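Local structure of glutathione S-transferase (Burkholderia xenovorans, 2DSA) at residues E45-G50 with T62-P67. The protein binds glutathione and reductively dechlorinates metabolites of polychlorinated biphenyls, probably as a glutathione transferase. Residues are numbered along the deposited sequence; the frame is centred on the assembly and turned at random.
With GSH (glutathione), chain E.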
ATOM      1  N   GLU A  45      13.371  12.843  13.020  1.00 36.64           N
ATOM      2  CA  GLU A  45      13.389  14.178  12.406  1.00 37.18           C
ATOM      3  C   GLU A  45      13.197  14.074  10.905  1.00 36.41           C
ATOM      4  O   GLU A  45      12.742  15.032  10.272  1.00 36.72           O
ATOM      5  CB  GLU A  45      14.720  14.900  12.673  1.00 37.21           C
ATOM      6  CG  GLU A  45      14.907  15.362  14.133  1.00 38.34           C
ATOM      7  CD  GLU A  45      16.306  15.923  14.406  1.00 39.62           C
ATOM      8  OE1 GLU A  45      16.740  15.923  15.590  1.00 43.44           O
ATOM      9  OE2 GLU A  45      16.978  16.348  13.436  1.00 43.27           O
ATOM     10  N   VAL A  46      13.561  12.914  10.344  1.00 35.57           N
ATOM     11  CA  VAL A  46      13.515  12.664   8.899  1.00 34.74           C
ATOM     12  C   VAL A  46      12.186  11.968   8.534  1.00 34.47           C
ATOM     13  O   VAL A  46      11.426  12.477   7.712  1.00 33.67           O
ATOM     14  CB  VAL A  46      14.739  11.840   8.422  1.00 34.95           C
ATOM     15  CG1 VAL A  46      14.616  11.498   6.948  1.00 34.97           C
ATOM     16  CG2 VAL A  46      16.099  12.608   8.681  1.00 35.66           C
ATOM     17  N   ASN A  47      11.918  10.813   9.150  1.00 33.61           N
ATOM     18  CA  ASN A  47      10.605  10.160   9.035  1.00 33.31           C
ATOM     19  C   ASN A  47       9.922  10.098  10.396  1.00 33.15           C
ATOM     20  O   ASN A  47      10.360   9.358  11.271  1.00 32.57           O
ATOM     21  CB  ASN A  47      10.704   8.755   8.418  1.00 32.87           C
ATOM     22  CG  ASN A  47       9.336   8.082   8.241  1.00 31.05           C
ATOM     23  OD1 ASN A  47       8.292   8.689   8.450  1.00 29.14           O
ATOM     24  ND2 ASN A  47       9.354   6.818   7.857  1.00 30.65           N
ATOM     25  N   PRO A  48       8.842  10.884  10.567  1.00 33.80           N
ATOM     26  CA  PRO A  48       8.070  10.960  11.814  1.00 34.34           C
ATOM     27  C   PRO A  48       7.578   9.596  12.310  1.00 34.65           C
ATOM     28  O   PRO A  48       7.425   9.422  13.521  1.00 34.92           O
ATOM     29  CB  PRO A  48       6.875  11.842  11.445  1.00 34.42           C
ATOM     30  CG  PRO A  48       7.314  12.620  10.248  1.00 34.83           C
ATOM     31  CD  PRO A  48       8.289  11.756   9.513  1.00 33.63           C
ATOM     32  N   ALA A  49       7.349   8.651  11.388  1.00 34.41           N
ATOM     33  CA  ALA A  49       6.897   7.284  11.732  1.00 34.73           C
ATOM     34  C   ALA A  49       8.035   6.368  12.174  1.00 35.18           C
ATOM     35  O   ALA A  49       7.794   5.319  12.791  1.00 36.01           O
ATOM     36  CB  ALA A  49       6.126   6.649  10.570  1.00 34.31           C
ATOM     37  N   GLY A  50       9.272   6.754  11.847  1.00 34.76           N
ATOM     38  CA  GLY A  50      10.448   6.089  12.388  1.00 34.37           C
ATOM     39  C   GLY A  50      10.970   4.925  11.582  1.00 34.43           C
ATOM     40  O   GLY A  50      11.930   4.287  11.985  1.00 34.56           O
ATOM     41  N   THR A  62      11.307  15.190   1.140  1.00 36.52           N
ATOM     42  CA  THR A  62      11.339  13.760   1.460  1.00 34.58           C
ATOM     43  C   THR A  62      10.130  13.003   0.926  1.00 33.79           C
ATOM     44  O   THR A  62       9.054  13.567   0.736  1.00 32.24           O
ATOM     45  CB  THR A  62      11.552  13.461   2.966  1.00 34.43           C
ATOM     46  OG1 THR A  62      10.490  14.029   3.744  1.00 33.16           O
ATOM     47  CG2 THR A  62      12.905  14.000   3.423  1.00 34.15           C
ATOM     48  N   LEU A  63      10.345  11.716   0.696  1.00 32.71           N
ATOM     49  CA  LEU A  63       9.291  10.818   0.317  1.00 33.09           C
ATOM     50  C   LEU A  63       9.432   9.575   1.177  1.00 31.29           C
ATOM     51  O   LEU A  63      10.523   9.053   1.331  1.00 31.05           O
ATOM     52  CB  LEU A  63       9.454  10.491  -1.166  1.00 33.50           C
ATOM     53  CG  LEU A  63       8.331  10.146  -2.123  1.00 35.86           C
ATOM     54  CD1 LEU A  63       7.066  10.967  -1.845  1.00 38.39           C
ATOM     55  CD2 LEU A  63       8.884  10.385  -3.566  1.00 34.78           C
ATOM     56  N   THR A  64       8.339   9.154   1.794  1.00 30.40           N
ATOM     57  CA  THR A  64       8.272   7.853   2.459  1.00 29.67           C
ATOM     58  C   THR A  64       7.326   6.880   1.706  1.00 29.37           C
ATOM     59  O   THR A  64       6.682   7.253   0.717  1.00 28.83           O
ATOM     60  CB  THR A  64       7.852   7.987   3.945  1.00 29.63           C
ATOM     61  OG1 THR A  64       6.705   8.828   4.046  1.00 29.60           O
ATOM     62  CG2 THR A  64       8.978   8.605   4.786  1.00 29.49           C
ATOM     63  N   GLU A  65       7.270   5.642   2.204  1.00 29.29           N
ATOM     64  CA  GLU A  65       6.500   4.512   1.646  1.00 28.94           C
ATOM     65  C   GLU A  65       7.151   3.937   0.403  1.00 28.97           C
ATOM     66  O   GLU A  65       7.213   4.603  -0.638  1.00 28.89           O
ATOM     67  CB  GLU A  65       5.021   4.854   1.398  1.00 27.84           C
ATOM     68  CG  GLU A  65       4.329   5.537   2.570  1.00 27.73           C
ATOM     69  CD  GLU A  65       4.144   4.620   3.787  1.00 28.04           C
ATOM     70  OE1 GLU A  65       4.288   5.121   4.922  1.00 27.13           O
ATOM     71  OE2 GLU A  65       3.872   3.409   3.598  1.00 27.64           O
ATOM     72  N   GLY A  66       7.624   2.694   0.521  1.00 28.37           N
ATOM     73  CA  GLY A  66       8.248   2.009  -0.593  1.00 28.62           C
ATOM     74  C   GLY A  66       7.599   2.196  -1.952  1.00 28.87           C
ATOM     75  O   GLY A  66       8.287   2.581  -2.912  1.00 28.61           O
ATOM     76  N   PRO A  67       6.283   1.878  -2.078  1.00 28.88           N
ATOM     77  CA  PRO A  67       5.590   2.061  -3.361  1.00 28.23           C
ATOM     78  C   PRO A  67       5.635   3.468  -3.981  1.00 28.38           C
ATOM     79  O   PRO A  67       5.709   3.583  -5.200  1.00 28.33           O
ATOM     80  CB  PRO A  67       4.154   1.613  -3.037  1.00 28.88           C
ATOM     81  CG  PRO A  67       4.368   0.535  -1.995  1.00 28.10           C
ATOM     82  CD  PRO A  67       5.396   1.216  -1.094  1.00 28.92           C
TER
HETATM   83  N1  GSH E1224       4.448   1.397   5.420  1.00 29.78           N
HETATM   84  CA1 GSH E1224       5.916   1.365   5.374  1.00 32.53           C
HETATM   85  C1  GSH E1224       6.407   1.269   3.956  1.00 34.19           C
HETATM   86  O11 GSH E1224       5.787   0.564   3.122  1.00 34.07           O
HETATM   87  O12 GSH E1224       7.452   1.871   3.596  1.00 35.23           O
HETATM   88  CB1 GSH E1224       6.516   0.190   6.139  1.00 32.05           C
HETATM   89  CG1 GSH E1224       8.045   0.325   6.224  1.00 32.91           C
HETATM   90  CD1 GSH E1224       8.589  -0.662   7.219  1.00 33.10           C
HETATM   91  OE1 GSH E1224       7.681  -1.522   7.825  1.00 33.87           O
HETATM   92  N2  GSH E1224       9.903  -0.669   7.462  1.00 34.22           N
HETATM   93  CA2 GSH E1224      10.562  -1.532   8.430  1.00 36.65           C
HETATM   94  C2  GSH E1224      11.148  -0.753   9.564  1.00 37.88           C
HETATM   95  O2  GSH E1224      11.907   0.388   9.320  1.00 36.65           O
HETATM   96  CB2 GSH E1224      11.691  -2.343   7.792  1.00 35.30           C
HETATM   97  SG2 GSH E1224      11.032  -3.449   6.529  1.00 37.38           S
HETATM   98  N3  GSH E1224      10.919  -1.192  10.786  1.00 40.61           N
HETATM   99  CA3 GSH E1224       9.935  -0.548  11.643  1.00 48.29           C
HETATM  100  C3  GSH E1224      10.673   0.049  12.795  1.00 51.05           C
HETATM  101  O31 GSH E1224      11.924   0.039  12.744  1.00 53.87           O
HETATM  102  O32 GSH E1224      10.069   0.544  13.774  1.00 53.05           O
HETATM  103  O   HOH W   1       9.608  12.393   5.566  1.00 42.25           O
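T62 faces V46 across a single water in the thioredoxin-like N-terminal domain of this glutathione S-transferase, where the loop ahead of strand 54-56 lies against an edge strand, 62-64. The pair is a compact example of how a loop can be held to an edge strand beside a ligand site by one bridging water and one methyl packed on an amide. The water donates to V46 O at 2.8 Å and pairs with T62 OG1 at 2.6 Å, spanning a separation too wide for a direct bond. Backbone bonds between L63 and L55 tie strand 62-64 to strand 54-56. At T64 the segments touch directly, by van der Waals contact: methyl CG2 sits over the face of the N47 amide, 3.5 Å from N47 CG, on the side away from A49 N. N47 reaches it with CG anti to the backbone N (chi1 -178°); ND2 bonds to Y51 O, while OD1 accepts A49 N at 3.1 Å from above the amide plane, closing an Asx turn within the type I turn N47-G50. E65, at the N-cap position of helix 66-76, belongs to the glutathione site. Its OE2 accepts from glutathione N1 at 2.8 Å and also meets N99 of the second subunit, whereas OE1 bonds to the hydroxyl of Y51; the same tyrosine thus ties loop and ligand site together. G66, opening the helix, gives its backbone N to glutathione O12 at 3.2 Å, with an N-H...O angle of 161°.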